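Local coordinates for protein tapirin (Caldicellulosiruptor hydrothermalis, PDB 6N2C) that probably binds cellulose and helps the cell adhere to it, through a C-terminal beta-helix domain that also carries a zinc ion, at residues N231-N236 and E454-N459; K246-N251 and E269-L274; Y254-I259 and F275-I280; F294-D299 and Y315-N320. All coordinates share one frame; numbering follows the deposited sequence. Where two conformers were deposited one is given.

Overall arrangement
Contacts 2, 3 and 4 join successive turns of one parallel beta-helix, whereas contact 1 sets the short helix 451-457 against its flank. Contacts 2 and 3 share strand 273-276, their centres about 14 Å apart, and L274 CD1 packs on I259 CD1 at 3.7 Å. Contacts 3 and 4 are closer, about 10 Å between centres, tied by bonds such as S276 N to F294 O at 2.9 Å. Contact 1, centred about 11 Å from contact 3, borders it through V234 N and Y254 O at 2.9 Å. It also meets contact 2, where N231 OD1 lies 2.8 Å from N251 ND2. All four lie away from the zinc site of H530, D532 and E551.

Contact 1 (N231-N236 and E454-N459); sequences NIIVKN and EEIKKN. With GOL (glycerol), chain E.
I233 and I456 point their methyl ends at each other, tip to tip: I233 CD1 stands 3.7 Å from I456 CD1, and the branch methyls I233 CG2 and I456 CG2 come within 3.9 Å. K235 takes a different route. Its chain bends at chi2 (99°) and is otherwise extended, so the ammonium group passes alongside the last turn of helix 451-457 and meets the carbonyl oxygens there. K235 NZ bonds I456 O at 2.7 Å, the donor tilted 15° from the carbonyl plane. K458 O is almost as close, 2.8 Å from K235 NZ, but is badly angled for a hydrogen bond; F461 O, a little further along the chain, accepts a true one. The lysine thus tethers the C-terminal end of a helix lying against the outside of the parallel beta-helix, a placement that the helix dipole would probably favour. A water accepts from K235 NZ at 3.0 Å. Glycerol, probably from the crystallisation liquor, spans the exposed edge: in one of the two deposited conformers of each residue, N236 ND2 donates to its O3 at 3.0 Å, and its O1 donates to N459 O at 2.9 Å.

Contact 2 (K246-N251 and E269-L274); sequences KVVVNN and ESNSLL
V249 O is approached by three groups: N271 N donates to it at 3.1 Å, a water sits 2.9 Å away, and the CA-H of S270 points at it. The setting is a corner of the parallel beta-helix, where two successive turns run in register and both chains swing from one face to the next, at N250-N251 and at N271-S272. Before the corner the strands 246-249 and 267-270 pair in parallel, V249 N meeting E269 O at 2.8 Å in a nearly straight bond (N-H...O 175°). V248 and E269 lie side by side on the outer face, V248 CG1 against E269 CD at 3.9 Å. The glutamate chain is fully extended, and its carboxylate is held from two sides: R267 makes a salt bridge to OE1, while N271 ND2 donates to OE2 at 3.0 Å, on the anti side and 28° out of the carboxylate plane. In one of the two conformers of N250, its side chain crosses that of N271 at about a right angle, the amide planes 67° apart. N251 turns its amide nitrogen to N231 OD1 and A175 O, which links the corner to the preceding turn and to the N-terminal segment. Across the bend one further backbone bond joins the chains, L273 N to N251 O at 3.0 Å. On the inner side of the corner, the water next to V249 O also lies 2.6 Å from S270 OG.

Contact 3 (Y254-I259 and F275-I280); sequences YTKNGI and FSDGTI
Y254 and F275 stand side by side on one face of their paired strands, with Y254 CD1 3.7 Å from F275 CD1 and the rings inclined at 33°. With its CG anti to the backbone N (chi1 169°), the tyrosine carries its hydroxyl past F275 to D277. There Y254 OH donates to OD2 in a very short bond of 2.5 Å, the acceptor lying in the plane of the phenol ring. K457 of the helix 451-457 takes the other carboxylate oxygen in a salt bridge, so D277 links the bend to the helix. The opposite face is tight and polar near the bend. S276 OG lies 2.8 Å from T255 OG1, and it accepts from G278 N at 3.1 Å, closing an ST turn. T255 OG1 in turn donates to G258 O. G258, having no side chain to collide there, brings its CA to 3.2 Å from T279 O. After the bend I259 and I280 run alongside one another toward the interior, I259 CB against I280 CG1 at 4.1 Å. The outer part of the bend is looser: K256 and N257 lead away into solvent, and a water, rather than a direct bond, joins N257 O to T279 N. Two successive bends stacked one on the other, apolar side chains in file within and polar loops outside, are typical of the coils of a parallel beta-helix.

Contact 4 (F294-D299 and Y315-N320); sequences FCDTLD and YFNKLN
D299 and N320 both hold CG anti to the carbonyl carbon (chi1 -82° and -69°), which lays the two side chains alongside each other on neighbouring strands. N320 ND2 then donates to D299 OD1 at 2.7 Å, the two flat groups only 24° apart. Such stacking of like positions is characteristic of the parallel beta-helix, whose successive turns pair here through strands 297-300 and 318-321. N320 OD1 is occupied too, by K318 NZ, whose salt-bridge partner E340 belongs to the next turn. At the bend D296 and N317 meet differently, nearly at right angles: N317 ND2 reaches D296 OD1 at 2.9 Å, on the anti side of the carboxylate. F294 and Y315 cross obliquely, F294 CE2 touching Y315 CD2 at 3.6 Å; F294 stacks on F275 of the preceding turn, and Y446 stacks on Y315. On the inner face L298 and L319 pack side by side, L298 CD2 to L319 CD1 at 3.9 Å. C295 SG touches F316 CB at 4.1 Å beside them. Back at the bend, D296 O takes two backbone donors at once, K318 N at 2.9 Å and N317 N, tilted from the carbonyl plane, at 2.7 Å.

Contact 1 (N231-N236 and E454-N459)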
loop_
_atom_site.group_PDB
_atom_site.type_symbol
_atom_site.label_atom_id
_atom_site.label_comp_id
_atom_site.label_asym_id
_atom_site.label_seq_id
_atom_site.Cartn_x
_atom_site.Cartn_y
_atom_site.Cartn_z
ATOM N N ASN A 231 -5.469 4.733 8.342
ATOM C CA ASN A 231 -4.879 5.309 7.136
ATOM C C ASN A 231 -3.395 5.491 7.355
ATOM O O ASN A 231 -2.982 5.849 8.489
ATOM C CB ASN A 231 -5.459 6.678 6.683
ATOM C CG ASN A 231 -6.967 6.633 6.402
ATOM O OD1 ASN A 231 -7.387 6.174 5.357
ATOM N ND2 ASN A 231 -7.776 7.071 7.377
ATOM N N ILE A 232 -2.593 5.221 6.287
ATOM C CA ILE A 232 -1.178 5.506 6.276
ATOM C C ILE A 232 -0.846 6.229 5.033
ATOM O O ILE A 232 -1.177 5.781 3.935
ATOM C CB ILE A 232 -0.312 4.195 6.373
ATOM C CG1 ILE A 232 -0.657 3.363 7.599
ATOM C CG2 ILE A 232 1.175 4.533 6.259
ATOM C CD1 ILE A 232 0.176 2.074 7.755
ATOM N N ILE A 233 -0.202 7.415 5.169
ATOM C CA ILE A 233 0.098 8.257 4.045
ATOM C C ILE A 233 1.556 8.612 4.064
ATOM O O ILE A 233 2.020 9.157 5.008
ATOM C CB ILE A 233 -0.761 9.579 4.047
ATOM C CG1 ILE A 233 -2.260 9.204 4.025
ATOM C CG2 ILE A 233 -0.295 10.545 2.934
ATOM C CD1 ILE A 233 -3.184 10.387 4.265
ATOM N N VAL A 234 2.218 8.305 2.974
ATOM C CA VAL A 234 3.672 8.627 2.778
ATOM C C VAL A 234 3.710 9.526 1.591
ATOM O O VAL A 234 3.682 9.118 0.416
ATOM C CB VAL A 234 4.528 7.373 2.557
ATOM C CG1 VAL A 234 6.003 7.771 2.638
ATOM C CG2 VAL A 234 4.265 6.360 3.672
ATOM N N LYS A 235 3.679 10.806 1.856
ATOM C CA LYS A 235 3.363 11.755 0.802
ATOM C C LYS A 235 4.515 11.891 -0.260
ATOM O O LYS A 235 4.213 12.116 -1.422
ATOM C CB LYS A 235 3.184 13.133 1.464
ATOM C CG LYS A 235 3.092 14.245 0.516
ATOM C CD LYS A 235 1.717 14.708 0.212
ATOM C CE LYS A 235 1.839 15.897 -0.750
ATOM N NZ LYS A 235 0.655 16.695 -1.009
ATOM N N ASN A 236 5.773 11.847 0.172
ATOM C CA ASN A 236 6.934 12.037 -0.690
ATOM C C ASN A 236 7.961 10.906 -0.495
ATOM O O ASN A 236 9.170 11.129 -0.555
ATOM C CB ASN A 236 7.580 13.417 -0.389
ATOM C CG ASN A 236 6.617 14.556 -0.582
ATOM O OD1 ASN A 236 6.174 14.809 -1.696
ATOM N ND2 ASN A 236 6.315 15.289 0.495
ATOM N N GLU A 454 -6.605 12.466 -4.929
ATOM C CA GLU A 454 -6.425 13.756 -5.526
ATOM C C GLU A 454 -6.108 14.797 -4.475
ATOM O O GLU A 454 -5.123 15.589 -4.657
ATOM C CB GLU A 454 -7.638 14.199 -6.324
ATOM C CG GLU A 454 -7.819 13.424 -7.579
ATOM C CD GLU A 454 -9.142 13.759 -8.318
ATOM O OE1 GLU A 454 -9.871 14.735 -7.906
ATOM O OE2 GLU A 454 -9.475 12.944 -9.238
ATOM N N GLU A 455 -6.858 14.759 -3.399
ATOM C CA GLU A 455 -6.688 15.805 -2.339
ATOM C C GLU A 455 -5.386 15.602 -1.584
ATOM O O GLU A 455 -4.659 16.559 -1.315
ATOM C CB GLU A 455 -7.869 15.837 -1.388
ATOM C CG GLU A 455 -9.193 16.151 -2.041
ATOM C CD GLU A 455 -9.155 17.578 -2.684
ATOM O OE1 GLU A 455 -9.459 17.716 -3.907
ATOM O OE2 GLU A 455 -8.637 18.459 -1.987
ATOM N N ILE A 456 -5.021 14.356 -1.281
ATOM C CA ILE A 456 -3.736 14.098 -0.599
ATOM C C ILE A 456 -2.547 14.574 -1.415
ATOM O O ILE A 456 -1.513 15.009 -0.902
ATOM C CB ILE A 456 -3.661 12.608 -0.276
ATOM C CG1 ILE A 456 -4.516 12.364 0.977
ATOM C CG2 ILE A 456 -2.230 12.124 -0.069
ATOM C CD1 ILE A 456 -4.832 10.855 1.017
ATOM N N LYS A 457 -2.651 14.447 -2.745
ATOM C CA LYS A 457 -1.552 14.785 -3.586
ATOM C C LYS A 457 -1.426 16.255 -3.855
ATOM O O LYS A 457 -0.372 16.668 -4.363
ATOM C CB LYS A 457 -1.678 14.006 -4.925
ATOM C CG LYS A 457 -1.324 12.535 -4.753
ATOM C CD LYS A 457 -1.579 11.612 -5.994
ATOM C CE LYS A 457 -0.535 11.751 -7.049
ATOM N NZ LYS A 457 -0.758 10.812 -8.220
ATOM N N LYS A 458 -2.462 17.032 -3.567
ATOM C CA LYS A 458 -2.412 18.485 -3.770
ATOM C C LYS A 458 -1.472 19.096 -2.768
ATOM O O LYS A 458 -1.290 18.567 -1.657
ATOM C CB LYS A 458 -3.787 19.159 -3.625
ATOM C CG LYS A 458 -4.704 19.009 -4.806
ATOM C CD LYS A 458 -6.081 19.627 -4.541
ATOM C CE LYS A 458 -7.073 19.055 -5.548
ATOM N NZ LYS A 458 -8.306 19.859 -5.659
ATOM N N ASN A 459 -0.927 20.254 -3.142
ATOM C CA ASN A 459 0.062 20.937 -2.323
ATOM C C ASN A 459 -0.568 21.517 -1.029
ATOM O O ASN A 459 0.140 21.917 -0.140
ATOM C CB ASN A 459 0.750 22.062 -3.115
ATOM C CG ASN A 459 1.318 21.592 -4.445
ATOM O OD1 ASN A 459 1.965 20.566 -4.512
ATOM N ND2 ASN A 459 1.086 22.379 -5.514
HETATM C C1 GOL E . 2.671 20.595 2.410
HETATM O O1 GOL E . 1.205 20.900 2.351
HETATM C C2 GOL E . 3.392 19.804 1.313
HETATM O O2 GOL E . 2.473 19.034 0.509
HETATM C C3 GOL E . 4.456 18.812 1.865
HETATM O O3 GOL E . 4.841 17.865 0.824
HETATM O O HOH W 1 1.765 18.337 -3.197
#

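Contact 2 (K246-N251 and E269-L274)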
loop_
_atom_site.group_PDB
_atom_site.type_symbol
_atom_site.label_atom_id
_atom_site.label_comp_id
_atom_site.label_asym_id
_atom_site.label_seq_id
_atom_site.Cartn_x
_atom_site.Cartn_y
_atom_site.Cartn_z
ATOM N N LYS A 246 3.563 -7.474 9.863
ATOM C CA LYS A 246 2.153 -7.678 9.510
ATOM C C LYS A 246 1.411 -6.327 9.666
ATOM O O LYS A 246 1.257 -5.845 10.802
ATOM C CB LYS A 246 1.503 -8.757 10.358
ATOM C CG LYS A 246 2.350 -10.028 10.642
ATOM C CD LYS A 246 2.689 -10.849 9.442
ATOM C CE LYS A 246 3.576 -12.025 9.842
ATOM N NZ LYS A 246 3.605 -13.024 8.740
ATOM N N VAL A 247 0.953 -5.774 8.556
ATOM C CA VAL A 247 0.418 -4.363 8.501
ATOM C C VAL A 247 -1.022 -4.487 8.069
ATOM O O VAL A 247 -1.326 -5.154 7.082
ATOM C CB VAL A 247 1.207 -3.509 7.551
ATOM C CG1 VAL A 247 0.564 -2.111 7.356
ATOM C CG2 VAL A 247 2.625 -3.308 8.078
ATOM N N VAL A 248 -1.941 -3.784 8.776
ATOM C CA VAL A 248 -3.347 -3.821 8.476
ATOM C C VAL A 248 -3.795 -2.338 8.396
ATOM O O VAL A 248 -3.628 -1.640 9.397
ATOM C CB VAL A 248 -4.185 -4.499 9.615
ATOM C CG1 VAL A 248 -5.642 -4.562 9.181
ATOM C CG2 VAL A 248 -3.686 -5.931 9.823
ATOM N N VAL A 249 -4.280 -1.946 7.224
ATOM C CA VAL A 249 -4.728 -0.562 6.952
ATOM C C VAL A 249 -6.184 -0.669 6.511
ATOM O O VAL A 249 -6.510 -1.145 5.412
ATOM C CB VAL A 249 -3.882 0.176 5.907
ATOM C CG1 VAL A 249 -4.410 1.631 5.862
ATOM C CG2 VAL A 249 -2.428 0.159 6.314
ATOM N N ASN A 250 -7.083 -0.216 7.376
ATOM C CA ASN A 250 -8.539 -0.400 7.109
ATOM C C ASN A 250 -8.999 0.393 5.902
ATOM O O ASN A 250 -9.716 -0.125 5.017
ATOM C CB ASN A 250 -9.370 -0.074 8.333
ATOM C CG ASN A 250 -10.795 -0.553 8.203
ATOM O OD1 ASN A 250 -11.034 -1.697 7.815
ATOM N ND2 ASN A 250 -11.746 0.336 8.454
ATOM N N ASN A 251 -8.583 1.650 5.821
ATOM C CA ASN A 251 -9.101 2.551 4.761
ATOM C C ASN A 251 -8.068 2.720 3.635
ATOM O O ASN A 251 -8.007 1.887 2.733
ATOM C CB ASN A 251 -9.601 3.859 5.357
ATOM C CG ASN A 251 -10.325 4.695 4.356
ATOM O OD1 ASN A 251 -11.303 4.231 3.731
ATOM N ND2 ASN A 251 -9.839 5.867 4.122
ATOM N N GLU A 269 -2.546 -6.055 4.625
ATOM C CA GLU A 269 -3.959 -6.168 4.470
ATOM C C GLU A 269 -4.529 -4.735 4.289
ATOM O O GLU A 269 -4.311 -3.903 5.181
ATOM C CB GLU A 269 -4.560 -6.800 5.678
ATOM C CG GLU A 269 -6.093 -6.959 5.605
ATOM C CD GLU A 269 -6.702 -7.588 6.894
ATOM O OE1 GLU A 269 -5.944 -8.351 7.623
ATOM O OE2 GLU A 269 -7.894 -7.159 7.227
ATOM N N SER A 270 -5.117 -4.492 3.131
ATOM C CA SER A 270 -5.709 -3.179 2.755
ATOM C C SER A 270 -7.191 -3.417 2.468
ATOM O O SER A 270 -7.567 -4.114 1.508
ATOM C CB SER A 270 -4.969 -2.584 1.550
ATOM O OG SER A 270 -5.688 -1.464 1.006
ATOM N N ASN A 271 -8.037 -2.899 3.346
ATOM C CA ASN A 271 -9.498 -3.185 3.273
ATOM C C ASN A 271 -10.291 -2.170 2.479
ATOM O O ASN A 271 -11.466 -2.308 2.342
ATOM C CB ASN A 271 -10.049 -3.379 4.656
ATOM C CG ASN A 271 -9.431 -4.550 5.300
ATOM O OD1 ASN A 271 -9.292 -5.566 4.632
ATOM N ND2 ASN A 271 -9.036 -4.447 6.516
ATOM N N SER A 272 -9.692 -1.173 1.913
ATOM C CA SER A 272 -10.433 -0.368 0.898
ATOM C C SER A 272 -9.575 0.066 -0.231
ATOM O O SER A 272 -9.875 -0.269 -1.350
ATOM C CB SER A 272 -11.081 0.829 1.625
ATOM O OG SER A 272 -11.647 1.754 0.724
ATOM N N LEU A 273 -8.499 0.790 0.016
ATOM C CA LEU A 273 -7.706 1.360 -1.095
ATOM C C LEU A 273 -6.220 1.267 -0.782
ATOM O O LEU A 273 -5.797 1.749 0.283
ATOM C CB LEU A 273 -8.088 2.843 -1.281
ATOM C CG LEU A 273 -7.374 3.656 -2.366
ATOM C CD1 LEU A 273 -7.373 2.975 -3.743
ATOM C CD2 LEU A 273 -7.876 5.101 -2.500
ATOM N N LEU A 274 -5.430 0.761 -1.761
ATOM C CA LEU A 274 -3.947 0.754 -1.678
ATOM C C LEU A 274 -3.514 1.440 -2.899
ATOM O O LEU A 274 -3.868 0.996 -4.027
ATOM C CB LEU A 274 -3.459 -0.732 -1.674
ATOM C CG LEU A 274 -1.978 -0.952 -1.648
ATOM C CD1 LEU A 274 -1.452 -0.344 -0.368
ATOM C CD2 LEU A 274 -1.686 -2.416 -1.639
HETATM O O HOH W 2 -5.835 0.290 2.967
#

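Contact 3 (Y254-I259 and F275-I280)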
loop_
_atom_site.group_PDB
_atom_site.type_symbol
_atom_site.label_atom_id
_atom_site.label_comp_id
_atom_site.label_asym_id
_atom_site.label_seq_id
_atom_site.Cartn_x
_atom_site.Cartn_y
_atom_site.Cartn_z
ATOM N N TYR A 254 -1.450 5.113 1.101
ATOM C CA TYR A 254 -0.927 5.812 -0.042
ATOM C C TYR A 254 0.578 5.994 0.107
ATOM O O TYR A 254 1.012 6.395 1.148
ATOM C CB TYR A 254 -1.532 7.264 -0.195
ATOM C CG TYR A 254 -0.752 8.066 -1.250
ATOM C CD1 TYR A 254 -1.057 7.928 -2.631
ATOM C CD2 TYR A 254 0.305 8.950 -0.931
ATOM C CE1 TYR A 254 -0.311 8.562 -3.593
ATOM C CE2 TYR A 254 1.025 9.604 -1.905
ATOM C CZ TYR A 254 0.717 9.447 -3.210
ATOM O OH TYR A 254 1.413 10.110 -4.147
ATOM N N THR A 255 1.378 5.767 -0.967
ATOM C CA THR A 255 2.789 6.174 -0.994
ATOM C C THR A 255 3.090 6.771 -2.331
ATOM O O THR A 255 2.528 6.346 -3.329
ATOM C CB THR A 255 3.769 5.034 -0.696
ATOM O OG1 THR A 255 4.004 4.241 -1.869
ATOM C CG2 THR A 255 3.375 4.221 0.461
ATOM N N LYS A 256 3.957 7.779 -2.352
ATOM C CA LYS A 256 4.392 8.283 -3.651
ATOM C C LYS A 256 5.380 7.317 -4.364
ATOM O O LYS A 256 5.332 7.094 -5.605
ATOM C CB LYS A 256 5.056 9.629 -3.465
ATOM C CG LYS A 256 5.306 10.337 -4.769
ATOM C CD LYS A 256 6.224 11.557 -4.599
ATOM C CE LYS A 256 6.755 11.987 -5.967
ATOM N NZ LYS A 256 7.616 13.221 -5.919
ATOM N N ASN A 257 6.361 6.900 -3.644
ATOM C CA ASN A 257 7.542 6.272 -4.269
ATOM C C ASN A 257 7.645 4.747 -4.160
ATOM O O ASN A 257 8.679 4.201 -4.431
ATOM C CB ASN A 257 8.823 6.951 -3.793
ATOM C CG ASN A 257 8.909 8.387 -4.308
ATOM O OD1 ASN A 257 8.318 8.706 -5.335
ATOM N ND2 ASN A 257 9.538 9.229 -3.578
ATOM N N GLY A 258 6.565 4.099 -3.778
ATOM C CA GLY A 258 6.544 2.684 -3.774
ATOM C C GLY A 258 6.308 2.005 -2.440
ATOM O O GLY A 258 6.176 2.618 -1.390
ATOM N N ILE A 259 6.162 0.682 -2.531
ATOM C CA ILE A 259 6.068 -0.140 -1.328
ATOM C C ILE A 259 7.018 -1.317 -1.551
ATOM O O ILE A 259 6.802 -2.112 -2.478
ATOM C CB ILE A 259 4.665 -0.641 -1.073
ATOM C CG1 ILE A 259 3.626 0.571 -1.075
ATOM C CG2 ILE A 259 4.611 -1.481 0.186
ATOM C CD1 ILE A 259 2.182 0.137 -0.836
ATOM N N PHE A 275 -2.773 2.550 -2.764
ATOM C CA PHE A 275 -2.431 3.382 -3.902
ATOM C C PHE A 275 -0.986 3.765 -3.803
ATOM O O PHE A 275 -0.593 4.366 -2.802
ATOM C CB PHE A 275 -3.319 4.668 -3.888
ATOM C CG PHE A 275 -3.346 5.416 -5.147
ATOM C CD1 PHE A 275 -2.199 6.091 -5.615
ATOM C CD2 PHE A 275 -4.506 5.455 -5.937
ATOM C CE1 PHE A 275 -2.224 6.787 -6.823
ATOM C CE2 PHE A 275 -4.500 6.158 -7.107
ATOM C CZ PHE A 275 -3.381 6.799 -7.570
ATOM N N SER A 276 -0.211 3.527 -4.866
ATOM C CA SER A 276 1.143 4.035 -4.918
ATOM C C SER A 276 1.402 4.627 -6.288
ATOM O O SER A 276 0.935 4.120 -7.285
ATOM C CB SER A 276 2.200 2.972 -4.632
ATOM O OG SER A 276 3.494 3.533 -4.521
ATOM N N ASP A 277 2.110 5.745 -6.349
ATOM C CA ASP A 277 2.602 6.208 -7.612
ATOM C C ASP A 277 3.847 5.456 -8.084
ATOM O O ASP A 277 4.347 5.786 -9.206
ATOM C CB ASP A 277 2.898 7.686 -7.568
ATOM C CG ASP A 277 1.615 8.530 -7.299
ATOM O OD1 ASP A 277 0.608 8.195 -7.927
ATOM O OD2 ASP A 277 1.704 9.563 -6.537
ATOM N N GLY A 278 4.349 4.533 -7.298
ATOM C CA GLY A 278 5.623 3.810 -7.584
ATOM C C GLY A 278 5.417 2.313 -7.721
ATOM O O GLY A 278 4.366 1.809 -8.093
ATOM N N THR A 279 6.465 1.595 -7.382
ATOM C CA THR A 279 6.496 0.154 -7.545
ATOM C C THR A 279 6.214 -0.527 -6.226
ATOM O O THR A 279 6.773 -0.137 -5.204
ATOM C CB THR A 279 7.869 -0.252 -8.093
ATOM O OG1 THR A 279 8.032 0.271 -9.402
ATOM C CG2 THR A 279 8.024 -1.702 -8.207
ATOM N N ILE A 280 5.367 -1.541 -6.263
ATOM C CA ILE A 280 5.079 -2.420 -5.190
ATOM C C ILE A 280 5.802 -3.690 -5.479
ATOM O O ILE A 280 5.523 -4.312 -6.513
ATOM C CB ILE A 280 3.546 -2.693 -5.014
ATOM C CG1 ILE A 280 2.826 -1.353 -4.720
ATOM C CG2 ILE A 280 3.335 -3.743 -3.899
ATOM C CD1 ILE A 280 1.304 -1.571 -4.589
HETATM O O HOH W 3 8.911 3.009 -7.005
#

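Contact 4 (F294-D299 and Y315-N320)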
loop_
_atom_site.group_PDB
_atom_site.type_symbol
_atom_site.label_atom_id
_atom_site.label_comp_id
_atom_site.label_asym_id
_atom_site.label_seq_id
_atom_site.Cartn_x
_atom_site.Cartn_y
_atom_site.Cartn_z
ATOM N N PHE A 294 -4.052 0.529 -6.856
ATOM C CA PHE A 294 -3.520 1.264 -7.943
ATOM C C PHE A 294 -1.990 1.352 -7.763
ATOM O O PHE A 294 -1.530 1.640 -6.670
ATOM C CB PHE A 294 -4.007 2.745 -7.955
ATOM C CG PHE A 294 -5.481 2.963 -8.190
ATOM C CD1 PHE A 294 -6.385 2.602 -7.201
ATOM C CD2 PHE A 294 -5.947 3.680 -9.308
ATOM C CE1 PHE A 294 -7.749 2.915 -7.351
ATOM C CE2 PHE A 294 -7.274 3.970 -9.428
ATOM C CZ PHE A 294 -8.163 3.587 -8.468
ATOM N N CYS A 295 -1.186 1.170 -8.834
ATOM C CA CYS A 295 0.236 1.374 -8.691
ATOM C C CYS A 295 0.851 1.608 -10.038
ATOM O O CYS A 295 0.178 1.402 -11.038
ATOM C CB CYS A 295 0.961 0.237 -7.893
ATOM S SG CYS A 295 0.889 -1.332 -8.844
ATOM N N ASP A 296 2.092 2.061 -10.108
ATOM C CA ASP A 296 2.736 2.093 -11.410
ATOM C C ASP A 296 3.070 0.658 -11.860
ATOM O O ASP A 296 2.714 0.242 -12.970
ATOM C CB ASP A 296 3.975 2.916 -11.408
ATOM C CG ASP A 296 4.750 2.859 -12.701
ATOM O OD1 ASP A 296 4.276 3.302 -13.754
ATOM O OD2 ASP A 296 5.871 2.319 -12.653
ATOM N N THR A 297 3.802 -0.026 -11.031
ATOM C CA THR A 297 4.312 -1.329 -11.343
ATOM C C THR A 297 4.023 -2.213 -10.150
ATOM O O THR A 297 4.294 -1.867 -9.006
ATOM C CB THR A 297 5.806 -1.303 -11.590
ATOM O OG1 THR A 297 6.118 -0.586 -12.785
ATOM C CG2 THR A 297 6.406 -2.718 -11.706
ATOM N N LEU A 298 3.461 -3.391 -10.385
ATOM C CA LEU A 298 3.341 -4.443 -9.368
ATOM C C LEU A 298 4.259 -5.654 -9.720
ATOM O O LEU A 298 4.042 -6.247 -10.759
ATOM C CB LEU A 298 1.897 -4.921 -9.225
ATOM C CG LEU A 298 1.616 -6.091 -8.252
ATOM C CD1 LEU A 298 2.186 -5.831 -6.884
ATOM C CD2 LEU A 298 0.113 -6.355 -8.177
ATOM N N ASP A 299 5.284 -5.864 -8.894
ATOM C CA ASP A 299 6.343 -6.909 -9.105
ATOM C C ASP A 299 6.117 -8.082 -8.182
ATOM O O ASP A 299 6.216 -7.955 -6.951
ATOM C CB ASP A 299 7.749 -6.293 -8.930
ATOM C CG ASP A 299 8.257 -5.583 -10.171
ATOM O OD1 ASP A 299 7.819 -5.858 -11.283
ATOM O OD2 ASP A 299 9.183 -4.757 -10.036
ATOM N N TYR A 315 -5.056 -1.824 -10.839
ATOM C CA TYR A 315 -4.884 -0.946 -11.951
ATOM C C TYR A 315 -3.444 -0.561 -11.915
ATOM O O TYR A 315 -2.949 -0.078 -10.903
ATOM C CB TYR A 315 -5.860 0.254 -11.817
ATOM C CG TYR A 315 -5.847 1.390 -12.773
ATOM C CD1 TYR A 315 -4.970 1.471 -13.900
ATOM C CD2 TYR A 315 -6.761 2.486 -12.623
ATOM C CE1 TYR A 315 -4.978 2.605 -14.726
ATOM C CE2 TYR A 315 -6.741 3.559 -13.464
ATOM C CZ TYR A 315 -5.860 3.636 -14.492
ATOM O OH TYR A 315 -5.891 4.704 -15.334
ATOM N N PHE A 316 -2.719 -0.725 -13.037
ATOM C CA PHE A 316 -1.247 -0.643 -13.054
ATOM C C PHE A 316 -0.746 -0.296 -14.442
ATOM O O PHE A 316 -1.476 -0.484 -15.432
ATOM C CB PHE A 316 -0.585 -2.029 -12.639
ATOM C CG PHE A 316 -1.142 -3.172 -13.454
ATOM C CD1 PHE A 316 -0.672 -3.435 -14.726
ATOM C CD2 PHE A 316 -2.281 -3.816 -12.990
ATOM C CE1 PHE A 316 -1.271 -4.438 -15.496
ATOM C CE2 PHE A 316 -2.877 -4.797 -13.764
ATOM C CZ PHE A 316 -2.374 -5.098 -14.986
ATOM N N ASN A 317 0.462 0.247 -14.518
ATOM C CA ASN A 317 1.112 0.384 -15.789
ATOM C C ASN A 317 1.842 -0.933 -16.194
ATOM O O ASN A 317 1.986 -1.217 -17.417
ATOM C CB ASN A 317 2.050 1.597 -15.817
ATOM C CG ASN A 317 1.281 2.886 -15.795
ATOM O OD1 ASN A 317 0.215 2.981 -16.455
ATOM N ND2 ASN A 317 1.717 3.841 -14.966
ATOM N N LYS A 318 2.419 -1.606 -15.210
ATOM C CA LYS A 318 3.159 -2.885 -15.437
ATOM C C LYS A 318 2.862 -3.862 -14.294
ATOM O O LYS A 318 2.853 -3.492 -13.101
ATOM C CB LYS A 318 4.664 -2.708 -15.593
ATOM C CG LYS A 318 5.375 -3.991 -16.001
ATOM C CD LYS A 318 5.008 -4.447 -17.419
ATOM C CE LYS A 318 5.366 -5.888 -17.723
ATOM N NZ LYS A 318 6.885 -5.979 -17.874
ATOM N N LEU A 319 2.521 -5.110 -14.657
ATOM C CA LEU A 319 2.344 -6.189 -13.725
ATOM C C LEU A 319 3.334 -7.309 -14.211
ATOM O O LEU A 319 3.205 -7.774 -15.327
ATOM C CB LEU A 319 0.900 -6.702 -13.812
ATOM C CG LEU A 319 0.586 -7.990 -13.064
ATOM C CD1 LEU A 319 0.992 -7.969 -11.593
ATOM C CD2 LEU A 319 -0.837 -8.344 -13.243
ATOM N N ASN A 320 4.284 -7.656 -13.385
ATOM C CA ASN A 320 5.246 -8.761 -13.624
ATOM C C ASN A 320 4.925 -9.860 -12.676
ATOM O O ASN A 320 5.015 -9.680 -11.448
ATOM C CB ASN A 320 6.676 -8.262 -13.382
ATOM C CG ASN A 320 7.116 -7.309 -14.404
ATOM O OD1 ASN A 320 6.962 -7.607 -15.602
ATOM N ND2 ASN A 320 7.615 -6.109 -13.995
#